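Local coordinates for protein short chain dehydrogenase/reductase (Acinetobacter baumannii, PDB 4IUY) that probably catalyses the reversible, NAD(P)-dependent oxidation or reduction of an alcohol or carbonyl substrate, as other short-chain dehydrogenases/reductases do, at residues E66-S69 / H70-E74; N136-A139 / P140-A144; T189-M192 / A193-A197; A251-A254 / G255-I258. All blocks are in the same frame, centred on the assembly; numbering follows the deposited sequence.

Interaction 1: residues E66-S69 / H70-E74; sequences ELES and HIKNE
K72 lies alongside E68, one turn earlier, the two side chains pointing the same way. CB of K72 lies beside E68 O, and K72 CG is closer still, 3.3 Å from E68 O. The next carbon, K72 CD, rests against E68 CG at 3.8 Å. The lysine chain then bends twice, at chi3 (78°) and chi4 (61°). This keeps NZ 5.3 Å from E68 OE2, too far for direct contact, and a water bridges the opposite charges. The water accepts from K72 NZ at 3.1 Å and donates to E68 OE2. Helix 65-75 is the crossover helix of a beta-alpha-beta unit, between strands 53-58 and 79-83 of a Rossmann fold. E68 and K72 both touch V79 of strand 79-83. L67 and I71 make the next pair: L67 CD1 meets I71 CD1 at 3.8 Å, and both residues pack on helix 38-49. On the exposed flank, E66 lies beside H70, its carboxylate 83° from the ring plane, with E66 OE1 3.8 Å from H70 NE2. H70 N bonds to E66 O at 2.9 Å, one of four such helix bonds here.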
# COMPACT_ATOMS: atom_id res chain seq x y z
N GLU D 66 -11.69 40.02 -2.03
CA GLU D 66 -10.33 40.58 -2.02
C GLU D 66 -9.42 39.89 -3.01
O GLU D 66 -8.68 40.56 -3.74
CB GLU D 66 -9.60 40.51 -0.68
CG GLU D 66 -10.14 41.19 0.51
CD GLU D 66 -9.10 41.19 1.63
OE1 GLU D 66 -7.91 40.88 1.37
OE2 GLU D 66 -9.47 41.48 2.78
N LEU D 67 -9.46 38.55 -3.00
CA LEU D 67 -8.59 37.73 -3.81
C LEU D 67 -8.80 38.01 -5.28
O LEU D 67 -7.82 38.20 -6.00
CB LEU D 67 -8.89 36.24 -3.53
CG LEU D 67 -8.17 35.14 -4.30
CD1 LEU D 67 -6.68 35.16 -4.03
CD2 LEU D 67 -8.78 33.76 -3.96
N GLU D 68 -10.06 38.08 -5.71
CA GLU D 68 -10.40 38.42 -7.10
C GLU D 68 -9.73 39.73 -7.52
O GLU D 68 -9.09 39.81 -8.57
CB GLU D 68 -11.92 38.53 -7.24
CG GLU D 68 -12.41 38.94 -8.62
CD GLU D 68 -13.93 39.05 -8.68
OE1 GLU D 68 -14.56 39.30 -7.62
OE2 GLU D 68 -14.49 38.92 -9.79
N SER D 69 -9.85 40.74 -6.67
CA SER D 69 -9.26 42.05 -6.98
C SER D 69 -7.75 42.02 -7.05
O SER D 69 -7.17 42.64 -7.94
CB SER D 69 -9.69 43.11 -5.96
OG SER D 69 -11.08 43.30 -6.02
N HIS D 70 -7.13 41.35 -6.08
CA HIS D 70 -5.68 41.24 -6.06
C HIS D 70 -5.20 40.61 -7.35
O HIS D 70 -4.32 41.13 -8.01
CB HIS D 70 -5.19 40.41 -4.85
CG HIS D 70 -5.24 41.13 -3.55
ND1 HIS D 70 -4.87 42.46 -3.41
CD2 HIS D 70 -5.62 40.72 -2.32
CE1 HIS D 70 -5.02 42.82 -2.15
NE2 HIS D 70 -5.47 41.78 -1.46
N ILE D 71 -5.85 39.53 -7.72
CA ILE D 71 -5.48 38.73 -8.88
C ILE D 71 -5.70 39.46 -10.22
O ILE D 71 -4.82 39.44 -11.08
CB ILE D 71 -6.24 37.38 -8.88
CG1 ILE D 71 -5.73 36.51 -7.74
CG2 ILE D 71 -6.12 36.69 -10.25
CD1 ILE D 71 -6.16 35.07 -7.81
N LYS D 72 -6.84 40.11 -10.37
CA LYS D 72 -7.06 40.89 -11.57
C LYS D 72 -6.00 41.99 -11.68
O LYS D 72 -5.35 42.13 -12.71
CB LYS D 72 -8.48 41.50 -11.58
CG LYS D 72 -9.56 40.45 -11.78
CD LYS D 72 -10.92 40.97 -11.41
CE LYS D 72 -11.48 41.85 -12.50
NZ LYS D 72 -11.61 41.03 -13.73
N ASN D 73 -5.77 42.71 -10.59
CA ASN D 73 -4.84 43.83 -10.55
C ASN D 73 -3.38 43.45 -10.76
O ASN D 73 -2.66 44.12 -11.48
CB ASN D 73 -5.00 44.59 -9.24
CG ASN D 73 -4.14 45.84 -9.17
OD1 ASN D 73 -2.98 45.78 -8.75
ND2 ASN D 73 -4.71 46.99 -9.59
N GLU D 74 -2.95 42.40 -10.07
CA GLU D 74 -1.55 41.99 -10.07
C GLU D 74 -1.11 41.11 -11.23
O GLU D 74 0.01 41.23 -11.70
CB GLU D 74 -1.21 41.34 -8.74
CG GLU D 74 -1.02 42.39 -7.65
CD GLU D 74 -0.51 41.79 -6.36
OE1 GLU D 74 -0.15 40.59 -6.36
OE2 GLU D 74 -0.52 42.51 -5.33
O HOH W 1 -13.59 39.31 -12.11

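Interaction 2: residues N136-A139 / P140-A144; sequences NLKA and PWQCA
K138 and Q142 slant across each other, one turn apart, and touch near their outer parts, with K138 CE 3.8 Å from Q142 NE2. K138 NZ and Q142 NE2 both find partners on the second subunit. K138 NZ makes a salt bridge to D130 there, and Q142 NE2 bonds to D126. The other end of the amide turns inward, with Q142 OE1 3.3 Å from A139 CA. W141 also touches K138, with W141 CE3 4.1 Å from K138 CG. Its CG is anti to the backbone N (chi1 165°), and this sets the ring edge against the K138 carbonyl: W141 CE3 lies 3.6 Å from K138 O, which is in the ring plane. Beyond the helix, the ring stacks on W129 and meets F121 at about 90°, both of the second subunit. Helix 126-153 belongs to the intersubunit helix packing common in SDR oligomers. It has a pi-type turn at 136-138. N136, probably the asparagine of the SDR catalytic tetrad, lies in this turn; its ND2 bonds to V115 O and S181 OG. A kink follows at P140, which lacks an N-H to give to the turn before. The proline ring occupies that place, P140 CG 3.4 Å from N136 O. Regular spacing resumes with Q142 N to K138 O at 2.9 Å.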
# COMPACT_ATOMS: atom_id res chain seq x y z
N ASN D 136 -16.06 15.89 1.83
CA ASN D 136 -14.72 15.41 1.49
C ASN D 136 -14.66 14.42 0.36
O ASN D 136 -13.63 14.31 -0.32
CB ASN D 136 -14.00 14.83 2.71
CG ASN D 136 -13.67 15.87 3.77
OD1 ASN D 136 -13.55 17.04 3.47
ND2 ASN D 136 -13.53 15.44 5.01
N LEU D 137 -15.76 13.70 0.13
CA LEU D 137 -15.76 12.59 -0.82
C LEU D 137 -16.89 12.71 -1.85
O LEU D 137 -16.67 12.65 -3.06
CB LEU D 137 -15.84 11.25 -0.10
CG LEU D 137 -15.99 9.99 -0.95
CD1 LEU D 137 -14.82 9.80 -1.95
CD2 LEU D 137 -16.12 8.77 -0.05
N LYS D 138 -18.12 12.89 -1.38
CA LYS D 138 -19.23 12.96 -2.34
C LYS D 138 -19.17 14.18 -3.25
O LYS D 138 -19.41 14.07 -4.44
CB LYS D 138 -20.57 12.90 -1.64
CG LYS D 138 -21.74 12.79 -2.60
CD LYS D 138 -23.02 12.67 -1.82
CE LYS D 138 -24.24 12.73 -2.75
NZ LYS D 138 -25.51 12.81 -1.96
N ALA D 139 -18.88 15.35 -2.69
CA ALA D 139 -18.82 16.56 -3.50
C ALA D 139 -17.75 16.55 -4.60
O ALA D 139 -18.06 16.87 -5.75
CB ALA D 139 -18.71 17.81 -2.64
N PRO D 140 -16.49 16.18 -4.26
CA PRO D 140 -15.47 16.11 -5.31
C PRO D 140 -15.88 15.16 -6.43
O PRO D 140 -15.57 15.43 -7.59
CB PRO D 140 -14.24 15.56 -4.57
CG PRO D 140 -14.48 15.90 -3.15
CD PRO D 140 -15.93 15.88 -2.92
N TRP D 141 -16.56 14.06 -6.07
CA TRP D 141 -17.08 13.13 -7.06
C TRP D 141 -18.14 13.79 -7.95
O TRP D 141 -18.08 13.70 -9.18
CB TRP D 141 -17.63 11.87 -6.37
CG TRP D 141 -18.50 11.00 -7.26
CD1 TRP D 141 -18.09 10.15 -8.24
CD2 TRP D 141 -19.93 10.91 -7.23
NE1 TRP D 141 -19.18 9.54 -8.83
CE2 TRP D 141 -20.32 9.99 -8.22
CE3 TRP D 141 -20.92 11.52 -6.45
CZ2 TRP D 141 -21.66 9.66 -8.46
CZ3 TRP D 141 -22.26 11.20 -6.69
CH2 TRP D 141 -22.61 10.27 -7.70
N GLN D 142 -19.11 14.47 -7.34
CA GLN D 142 -20.13 15.23 -8.09
C GLN D 142 -19.49 16.24 -9.04
O GLN D 142 -19.82 16.30 -10.24
CB GLN D 142 -21.07 15.97 -7.14
CG GLN D 142 -21.96 15.08 -6.26
CD GLN D 142 -22.65 15.86 -5.13
OE1 GLN D 142 -21.99 16.51 -4.31
NE2 GLN D 142 -23.97 15.77 -5.07
N CYS D 143 -18.56 17.03 -8.51
CA CYS D 143 -17.89 18.06 -9.31
C CYS D 143 -17.14 17.44 -10.47
O CYS D 143 -17.18 17.96 -11.59
CB CYS D 143 -16.94 18.91 -8.47
SG CYS D 143 -17.78 19.92 -7.28
N ALA D 144 -16.44 16.35 -10.19
CA ALA D 144 -15.70 15.66 -11.23
C ALA D 144 -16.66 15.21 -12.33
O ALA D 144 -16.42 15.46 -13.51
CB ALA D 144 -14.93 14.43 -10.65

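Interaction 3: residues T189-M192 / A193-A197; sequences TEVM and AVELA
V191 and E195 run side by side one turn apart, and the carboxylate of E195 lies beside a methyl: V191 CG1 is 3.4 Å from E195 OE1. The first torsion of V191 sets CG1 anti to its own N (chi1 174°), on the side that faces the glutamate. The second pair is the selenomethionine M192 with L196. M192 bends at chi3 (44°), and its CE meets L196 CD1 at 3.9 Å. L196 CG also lies 3.3 Å from M192 O, so the leucine folds over that carbonyl. Behind the side chains run the backbone bonds of the C-terminal part of helix 176-196. E195 N reaches V191 O at 3.0 Å, and L196 N reaches M192 O at 2.8 Å but with a bent N-H...O angle of 139°.

One shell further out, M192 and L196 press on V203 of strand 202-208, and T189 OG1 is held by L185 O and N162 ND2. E190 OE1 bonds to H187 ND1. On the opposing subunits, F121 of the second touches M192, and A271 of the third touches V194. E195 OE2 takes a hydrogen bond from G174 N of the second subunit. The carboxylate is therefore divided in its roles: one oxygen accepts an N-H across the interface, and the other packs on an apolar methyl. This probably limits how the carboxylate can turn.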
# COMPACT_ATOMS: atom_id res chain seq x y z
N THR D 189 -9.82 8.39 -6.89
CA THR D 189 -8.87 8.98 -7.80
C THR D 189 -8.30 7.90 -8.75
O THR D 189 -8.30 8.08 -9.98
CB THR D 189 -7.74 9.68 -7.01
OG1 THR D 189 -8.30 10.67 -6.13
CG2 THR D 189 -6.74 10.33 -7.94
N GLU D 190 -7.89 6.77 -8.20
CA GLU D 190 -7.38 5.66 -9.01
C GLU D 190 -8.42 5.10 -9.97
O GLU D 190 -8.12 4.83 -11.15
CB GLU D 190 -6.85 4.54 -8.11
CG GLU D 190 -5.74 5.02 -7.16
CD GLU D 190 -5.29 3.97 -6.13
OE1 GLU D 190 -6.13 3.48 -5.32
OE2 GLU D 190 -4.09 3.63 -6.14
N VAL D 191 -9.63 4.90 -9.44
CA VAL D 191 -10.74 4.34 -10.23
C VAL D 191 -11.14 5.31 -11.36
O VAL D 191 -11.33 4.89 -12.50
CB VAL D 191 -11.96 4.00 -9.32
CG1 VAL D 191 -13.15 3.57 -10.15
CG2 VAL D 191 -11.60 2.90 -8.34
N MSE D 192 -11.24 6.60 -11.04
CA MSE D 192 -11.54 7.61 -12.03
C MSE D 192 -10.44 7.67 -13.08
O MSE D 192 -10.71 7.84 -14.26
CB MSE D 192 -11.72 8.97 -11.38
CG MSE D 192 -13.00 9.13 -10.58
SE MSE D 192 -12.98 10.87 -9.62
CE MSE D 192 -12.32 11.99 -11.05
N ALA D 193 -9.19 7.52 -12.65
CA ALA D 193 -8.10 7.59 -13.61
C ALA D 193 -8.31 6.53 -14.70
O ALA D 193 -8.17 6.82 -15.90
CB ALA D 193 -6.80 7.39 -12.94
N VAL D 194 -8.71 5.34 -14.27
CA VAL D 194 -8.96 4.24 -15.19
C VAL D 194 -10.15 4.51 -16.11
O VAL D 194 -10.04 4.34 -17.32
CB VAL D 194 -9.21 2.90 -14.43
CG1 VAL D 194 -9.76 1.84 -15.38
CG2 VAL D 194 -7.93 2.43 -13.71
N GLU D 195 -11.25 4.97 -15.53
CA GLU D 195 -12.51 5.16 -16.27
C GLU D 195 -12.57 6.41 -17.14
O GLU D 195 -13.38 6.48 -18.06
CB GLU D 195 -13.71 5.08 -15.31
CG GLU D 195 -14.09 3.62 -14.98
CD GLU D 195 -15.23 3.49 -13.97
OE1 GLU D 195 -15.10 4.03 -12.85
OE2 GLU D 195 -16.25 2.85 -14.29
N LEU D 196 -11.71 7.39 -16.87
CA LEU D 196 -11.74 8.64 -17.63
C LEU D 196 -10.63 8.78 -18.67
O LEU D 196 -10.65 9.73 -19.48
CB LEU D 196 -11.71 9.84 -16.67
CG LEU D 196 -12.91 9.88 -15.72
CD1 LEU D 196 -12.84 11.12 -14.83
CD2 LEU D 196 -14.23 9.81 -16.54
N ALA D 197 -9.69 7.85 -18.67
CA ALA D 197 -8.59 7.88 -19.62
C ALA D 197 -9.09 7.92 -21.06
O ALA D 197 -8.51 8.61 -21.91
CB ALA D 197 -7.67 6.71 -19.42

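Interaction 4: residues A251-A254 / G255-I258; sequences ASQA and GQGI
G255, Q256 and Q253 carry this contact. The two glutamines lie side by side and point the same way, with their amide planes only 10° apart. The touch is made by Q256 OE1, which sits 3.2 Å from Q253 CG. Q256 reaches it from the tight first-torsion well (chi1 66°), where CG lies between N and the carbonyl carbon. That choice also puts Q256 CG 3.1 Å from Q253 O. Both glutamines are exposed at the surface, whereas S252, A254 and G255 are buried.

G255 N gives a hydrogen bond to S252 O at 3.2 Å, and Q256 N gives one to Q253 O at 2.9 Å. In both, the donor stands well above the carbonyl plane, so neither bond follows a lone pair. A water bridges the next step: it donates to A254 O and accepts from G257 N, 2.9 Å each. S252 OG is held by L248 O, and A254 pairs its backbone with I22. A254 packs on G245 and I258 on P246, both of the third subunit, to which G257 also makes backbone bonds.

G255 ends the 3-10 segment and begins a type I turn, so its N and O serve successive turns. The second is closed by I258 N to G255 O at 3.0 Å. The result is a 3-10 turn running into a type I beta turn, in the loop that joins helix 244-251 to strand 262-265, the last strand of the Rossmann-type sheet.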
# COMPACT_ATOMS: atom_id res chain seq x y z
N ALA D 251 -1.16 19.65 -13.47
CA ALA D 251 -2.04 20.50 -14.24
C ALA D 251 -1.50 20.79 -15.64
O ALA D 251 -2.17 21.44 -16.45
CB ALA D 251 -2.31 21.80 -13.53
N SER D 252 -0.29 20.33 -15.93
CA SER D 252 0.31 20.70 -17.20
C SER D 252 0.65 19.48 -18.07
O SER D 252 0.36 18.33 -17.72
CB SER D 252 1.56 21.56 -16.97
OG SER D 252 2.54 20.87 -16.19
N GLN D 253 1.21 19.76 -19.23
CA GLN D 253 1.68 18.74 -20.13
C GLN D 253 2.69 17.81 -19.45
O GLN D 253 2.68 16.60 -19.67
CB GLN D 253 2.30 19.40 -21.37
CG GLN D 253 3.13 18.47 -22.25
CD GLN D 253 3.51 19.09 -23.59
OE1 GLN D 253 2.76 18.96 -24.56
NE2 GLN D 253 4.65 19.78 -23.64
N ALA D 254 3.51 18.36 -18.56
CA ALA D 254 4.53 17.60 -17.85
C ALA D 254 3.97 16.35 -17.18
O ALA D 254 4.69 15.36 -17.02
CB ALA D 254 5.21 18.48 -16.83
N GLY D 255 2.70 16.40 -16.81
CA GLY D 255 2.05 15.32 -16.09
C GLY D 255 1.12 14.46 -16.91
O GLY D 255 0.38 13.64 -16.37
N GLN D 256 1.13 14.65 -18.23
CA GLN D 256 0.13 13.97 -19.03
C GLN D 256 0.28 12.44 -19.03
O GLN D 256 -0.72 11.74 -19.19
CB GLN D 256 0.06 14.54 -20.45
CG GLN D 256 1.27 14.33 -21.30
CD GLN D 256 1.07 14.90 -22.70
OE1 GLN D 256 1.86 15.72 -23.17
NE2 GLN D 256 -0.01 14.47 -23.36
N GLY D 257 1.49 11.93 -18.82
CA GLY D 257 1.70 10.48 -18.77
C GLY D 257 1.40 9.87 -17.41
O GLY D 257 1.61 8.67 -17.17
N ILE D 258 0.93 10.70 -16.49
CA ILE D 258 0.69 10.31 -15.12
C ILE D 258 -0.79 10.35 -14.85
O ILE D 258 -1.40 11.38 -15.01
CB ILE D 258 1.36 11.32 -14.14
CG1 ILE D 258 2.86 11.39 -14.37
CG2 ILE D 258 1.04 10.98 -12.67
CD1 ILE D 258 3.54 12.39 -13.44
O HOH W 2 4.02 12.60 -17.58

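In the fold
The four contacts follow one another along the chain. Interactions 2 and 3 lie on neighbouring helices, their centres 14 Å apart. They touch where A144 CB meets M192 CE at 3.6 Å, and both face the second subunit. Interactions 3 and 4 have centres 15 Å apart and nearest atoms about 7 Å apart; both reach the third subunit. Interaction 1 is remote, with its centre 35 Å from that of interaction 3, on the opposite side of the chain's centre. Its segments touch no other chain of the assembly. N136 touches Y178 of the YxxxK motif and is probably itself the tetrad asparagine, so interaction 2 reaches the probable active site.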